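Local coordinates for signal recognition 54 kDa protein (Pyrococcus furiosus, PDB 3DM5) that belongs to the SRP54 family of signal recognition particle proteins, joining a helical bundle, a P-loop domain of the GTPase type and a signal peptide binding domain, at residues L48-Q51 and L52-I56; Q231-A234 and F235-T239. One frame throughout, in Å; residues are numbered along the deposited sequence.

Overall arrangement
Both contacts are short helical runs of a little over two turns, the second ending in a loop, held mainly by backbone bonds between residues four apart, and each is partly buried, one side on the core, another toward the surface. Contact 1 lies within helix 46-62 of the helical bundle domain, contact 2 near the C-terminal end of helix 228-237 in the GTPase domain; their centres are about 25 Å apart. The i to i+4 pattern runs unbroken through contact 1, whereas in contact 2 it gives way to weaker and shorter-range bonds. Leucine meets arginine across the first and glutamate across the second. Contact 1 reaches a second subunit; contact 2 touches no other chain.

Contact 1: residues L48-Q51 and L52-I56; sequences LVLQ and LTREI
Leu50 and Arg54 stand side by side on successive turns of helix 46-62 and point the same way, an example of how a leucine methyl can meet the head group of a long cationic side chain four residues on. The methyl CD2 of Leu50 lies 3.5 Å from NE of Arg54 and approaches the guanidinium obliquely. CG of Arg54 sits anti to its own carbonyl carbon (chi1 -80°), which lays the start of the chain over the preceding turn, with CG 3.2 Å from Leu50 O. Beyond CG the chain runs extended to NE, alongside the leucine. The same Leu50 O accepts the amide of Arg54, N to O 2.9 Å, so one carbonyl receives the backbone bond while the aliphatic stem passes beside it.

Leu52 is tied in the same manner, its N bonded to Leu48 O at 3.1 Å in a fairly straight bond (162° at the hydrogen), and its CB rests near that oxygen as well. Val49 O takes the amide of Thr53 at 2.9 Å. Thr53 OG1 is hydrogen-bonded to Gln36 OE1 and lies at a distance of 3.0 Å from Val49 O. Thr53 CG2 adds a looser touch on Val49 CG1.

This part of the helix divides its neighbours by side. Val49, Leu52 and Thr53 face helix 25-41, through Leu39, Gln36 and Val32, and Leu52 also meets Glu82 and Phe86 of helix 71-86, as fits a helical bundle. On another side Leu50 packs on Leu50 of the second subunit, so this part of the helix lies between the bundle's own helices and the neighbouring copy.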
loop_
_atom_site.group_PDB
_atom_site.type_symbol
_atom_site.label_atom_id
_atom_site.label_comp_id
_atom_site.label_asym_id
_atom_site.label_seq_id
_atom_site.Cartn_x
_atom_site.Cartn_y
_atom_site.Cartn_z
ATOM N N LEU A 48 -24.767 -1.666 9.760
ATOM C CA LEU A 48 -24.265 -1.573 11.124
ATOM C C LEU A 48 -23.394 -0.343 11.325
ATOM O O LEU A 48 -23.448 0.289 12.377
ATOM C CB LEU A 48 -23.457 -2.820 11.509
ATOM C CG LEU A 48 -24.177 -4.093 11.950
ATOM C CD1 LEU A 48 -23.153 -5.130 12.333
ATOM C CD2 LEU A 48 -25.097 -3.813 13.113
ATOM N N VAL A 49 -22.567 -0.030 10.327
ATOM C CA VAL A 49 -21.674 1.122 10.410
ATOM C C VAL A 49 -22.443 2.442 10.424
ATOM O O VAL A 49 -22.116 3.363 11.191
ATOM C CB VAL A 49 -20.635 1.148 9.270
ATOM C CG1 VAL A 49 -19.918 2.481 9.259
ATOM C CG2 VAL A 49 -19.628 0.019 9.446
ATOM N N LEU A 50 -23.468 2.525 9.579
ATOM C CA LEU A 50 -24.340 3.690 9.550
ATOM C C LEU A 50 -24.933 3.959 10.918
ATOM O O LEU A 50 -24.915 5.086 11.408
ATOM C CB LEU A 50 -25.475 3.487 8.557
ATOM C CG LEU A 50 -25.309 4.222 7.244
ATOM C CD1 LEU A 50 -26.570 4.054 6.447
ATOM C CD2 LEU A 50 -25.035 5.689 7.545
ATOM N N GLN A 51 -25.467 2.906 11.522
ATOM C CA GLN A 51 -26.188 3.023 12.773
ATOM C C GLN A 51 -25.249 3.499 13.873
ATOM O O GLN A 51 -25.578 4.389 14.658
ATOM C CB GLN A 51 -26.835 1.677 13.094
ATOM C CG GLN A 51 -27.012 1.340 14.566
ATOM C CD GLN A 51 -27.186 -0.167 14.778
ATOM O OE1 GLN A 51 -28.114 -0.781 14.236
ATOM N NE2 GLN A 51 -26.284 -0.768 15.556
ATOM N N LEU A 52 -24.064 2.920 13.907
ATOM C CA LEU A 52 -23.072 3.316 14.885
ATOM C C LEU A 52 -22.584 4.748 14.686
ATOM O O LEU A 52 -22.453 5.500 15.646
ATOM C CB LEU A 52 -21.879 2.367 14.837
ATOM C CG LEU A 52 -20.708 2.739 15.741
ATOM C CD1 LEU A 52 -21.095 2.477 17.175
ATOM C CD2 LEU A 52 -19.437 1.965 15.345
ATOM N N THR A 53 -22.284 5.129 13.451
ATOM C CA THR A 53 -21.714 6.456 13.249
ATOM C C THR A 53 -22.764 7.568 13.309
ATOM O O THR A 53 -22.424 8.739 13.470
ATOM C CB THR A 53 -20.834 6.547 11.978
ATOM O OG1 THR A 53 -21.619 6.300 10.796
ATOM C CG2 THR A 53 -19.672 5.552 12.083
ATOM N N ARG A 54 -24.037 7.191 13.212
ATOM C CA ARG A 54 -25.122 8.149 13.379
ATOM C C ARG A 54 -25.337 8.421 14.856
ATOM O O ARG A 54 -25.698 9.529 15.245
ATOM C CB ARG A 54 -26.416 7.654 12.737
ATOM C CG ARG A 54 -26.472 7.860 11.225
ATOM C CD ARG A 54 -27.794 7.369 10.652
ATOM N NE ARG A 54 -27.746 7.235 9.199
ATOM C CZ ARG A 54 -27.975 8.230 8.346
ATOM N NH1 ARG A 54 -28.268 9.441 8.802
ATOM N NH2 ARG A 54 -27.912 8.019 7.038
ATOM N N GLU A 55 -25.107 7.406 15.677
ATOM C CA GLU A 55 -25.191 7.572 17.122
ATOM C C GLU A 55 -24.012 8.405 17.628
ATOM O O GLU A 55 -24.167 9.282 18.486
ATOM C CB GLU A 55 -25.215 6.209 17.817
ATOM C CG GLU A 55 -25.050 6.273 19.325
ATOM C CD GLU A 55 -26.237 6.917 20.037
ATOM O OE1 GLU A 55 -26.176 7.063 21.281
ATOM O OE2 GLU A 55 -27.229 7.275 19.358
ATOM N N ILE A 56 -22.831 8.125 17.089
ATOM C CA ILE A 56 -21.639 8.874 17.465
ATOM C C ILE A 56 -21.775 10.330 17.058
ATOM O O ILE A 56 -21.484 11.216 17.849
ATOM C CB ILE A 56 -20.345 8.289 16.861
ATOM C CG1 ILE A 56 -20.103 6.875 17.390
ATOM C CG2 ILE A 56 -19.150 9.185 17.189
ATOM C CD1 ILE A 56 -18.752 6.299 16.980
#

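Contact 2: residues Q231-A234 and F235-T239; sequences QALA and FKEAT
Lys236 N donates to Ala232 O at 2.8 Å in the last full turns of helix 228-237, the crossover helix of a beta-alpha-beta unit between strands 215-221 and 242-247, here in a P-loop type domain. The bond is close to straight, 166° at the hydrogen, and Phe235 N reaches Gln231 O likewise, at 3.3 Å.

Further on the regular pattern frays. Glu237 N has two acceptors: a weak bond to Leu233 O, and one of 3.2 Å to Ala234 O, above whose carbonyl plane it sits. Ala238 N makes a weak bond to Ala234 O. It has a second acceptor in Phe235 O, the distance from Ala238 N to Phe235 O being 2.8 Å, so bonds of three-residue span share the donors where the helix runs out. Ala234 O thereby receives two amides.

The carboxylate of Glu237 crosses the end of Leu233, with OE2 3.6 Å from CD2, a van der Waals touch of a carboxylate oxygen on a methyl. Lys236 is extended throughout, CG anti to the backbone N (chi1 -175°), which carries NZ off to a hydrogen bond with Thr265 O. Phe235 turns inward against Val216 and Leu218 of strand 215-221 and Met204 of helix 198-211. Thr239 OG1 is hydrogen-bonded to Ile241 N, while its methyl CG2 sits 3.9 Å above the centre of the Phe235 ring.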
loop_
_atom_site.group_PDB
_atom_site.type_symbol
_atom_site.label_atom_id
_atom_site.label_comp_id
_atom_site.label_asym_id
_atom_site.label_seq_id
_atom_site.Cartn_x
_atom_site.Cartn_y
_atom_site.Cartn_z
ATOM N N GLN A 231 -24.187 -17.106 10.462
ATOM C CA GLN A 231 -23.688 -18.314 11.107
ATOM C C GLN A 231 -23.879 -18.232 12.609
ATOM O O GLN A 231 -24.339 -19.189 13.210
ATOM C CB GLN A 231 -22.205 -18.553 10.793
ATOM C CG GLN A 231 -21.900 -18.609 9.317
ATOM C CD GLN A 231 -20.485 -19.027 9.046
ATOM O OE1 GLN A 231 -19.673 -19.152 9.968
ATOM N NE2 GLN A 231 -20.171 -19.248 7.777
ATOM N N ALA A 232 -23.545 -17.093 13.212
ATOM C CA ALA A 232 -23.713 -16.912 14.655
ATOM C C ALA A 232 -25.189 -16.962 15.020
ATOM O O ALA A 232 -25.586 -17.573 16.018
ATOM C CB ALA A 232 -23.111 -15.591 15.109
ATOM N N LEU A 233 -25.998 -16.310 14.197
ATOM C CA LEU A 233 -27.418 -16.188 14.455
ATOM C C LEU A 233 -28.116 -17.545 14.419
ATOM O O LEU A 233 -28.906 -17.854 15.318
ATOM C CB LEU A 233 -28.067 -15.248 13.444
ATOM C CG LEU A 233 -29.072 -14.246 14.024
ATOM C CD1 LEU A 233 -30.153 -13.917 13.024
ATOM C CD2 LEU A 233 -29.690 -14.761 15.294
ATOM N N ALA A 234 -27.850 -18.338 13.377
ATOM C CA ALA A 234 -28.492 -19.651 13.267
ATOM C C ALA A 234 -28.128 -20.501 14.478
ATOM O O ALA A 234 -28.988 -21.106 15.105
ATOM C CB ALA A 234 -28.129 -20.360 11.968
ATOM N N PHE A 235 -26.842 -20.531 14.803
ATOM C CA PHE A 235 -26.352 -21.218 15.983
ATOM C C PHE A 235 -27.043 -20.743 17.270
ATOM O O PHE A 235 -27.597 -21.548 18.015
ATOM C CB PHE A 235 -24.836 -21.013 16.075
ATOM C CG PHE A 235 -24.213 -21.548 17.336
ATOM C CD1 PHE A 235 -23.919 -22.897 17.466
ATOM C CD2 PHE A 235 -23.889 -20.689 18.375
ATOM C CE1 PHE A 235 -23.329 -23.382 18.621
ATOM C CE2 PHE A 235 -23.305 -21.157 19.524
ATOM C CZ PHE A 235 -23.025 -22.503 19.657
ATOM N N LYS A 236 -27.000 -19.437 17.527
ATOM C CA LYS A 236 -27.558 -18.869 18.750
ATOM C C LYS A 236 -29.035 -19.212 18.929
ATOM O O LYS A 236 -29.576 -19.128 20.036
ATOM C CB LYS A 236 -27.398 -17.348 18.751
ATOM C CG LYS A 236 -27.854 -16.686 20.036
ATOM C CD LYS A 236 -28.108 -15.183 19.865
ATOM C CE LYS A 236 -28.843 -14.648 21.092
ATOM N NZ LYS A 236 -28.926 -13.166 21.156
ATOM N N GLU A 237 -29.682 -19.586 17.832
ATOM C CA GLU A 237 -31.094 -19.932 17.843
ATOM C C GLU A 237 -31.315 -21.437 18.061
ATOM O O GLU A 237 -32.396 -21.849 18.442
ATOM C CB GLU A 237 -31.756 -19.478 16.544
ATOM C CG GLU A 237 -32.111 -17.958 16.506
ATOM C CD GLU A 237 -32.458 -17.457 15.084
ATOM O OE1 GLU A 237 -32.229 -18.200 14.090
ATOM O OE2 GLU A 237 -32.951 -16.313 14.963
ATOM N N ALA A 238 -30.289 -22.244 17.829
ATOM C CA ALA A 238 -30.360 -23.694 18.020
ATOM C C ALA A 238 -29.863 -24.157 19.384
ATOM O O ALA A 238 -29.725 -25.346 19.619
ATOM C CB ALA A 238 -29.578 -24.425 16.904
ATOM N N THR A 239 -29.583 -23.216 20.273
ATOM C CA THR A 239 -29.039 -23.557 21.574
ATOM C C THR A 239 -29.173 -22.413 22.557
ATOM O O THR A 239 -28.811 -21.281 22.269
ATOM C CB THR A 239 -27.565 -23.966 21.506
ATOM O OG1 THR A 239 -27.059 -24.078 22.839
ATOM C CG2 THR A 239 -26.748 -22.924 20.755
#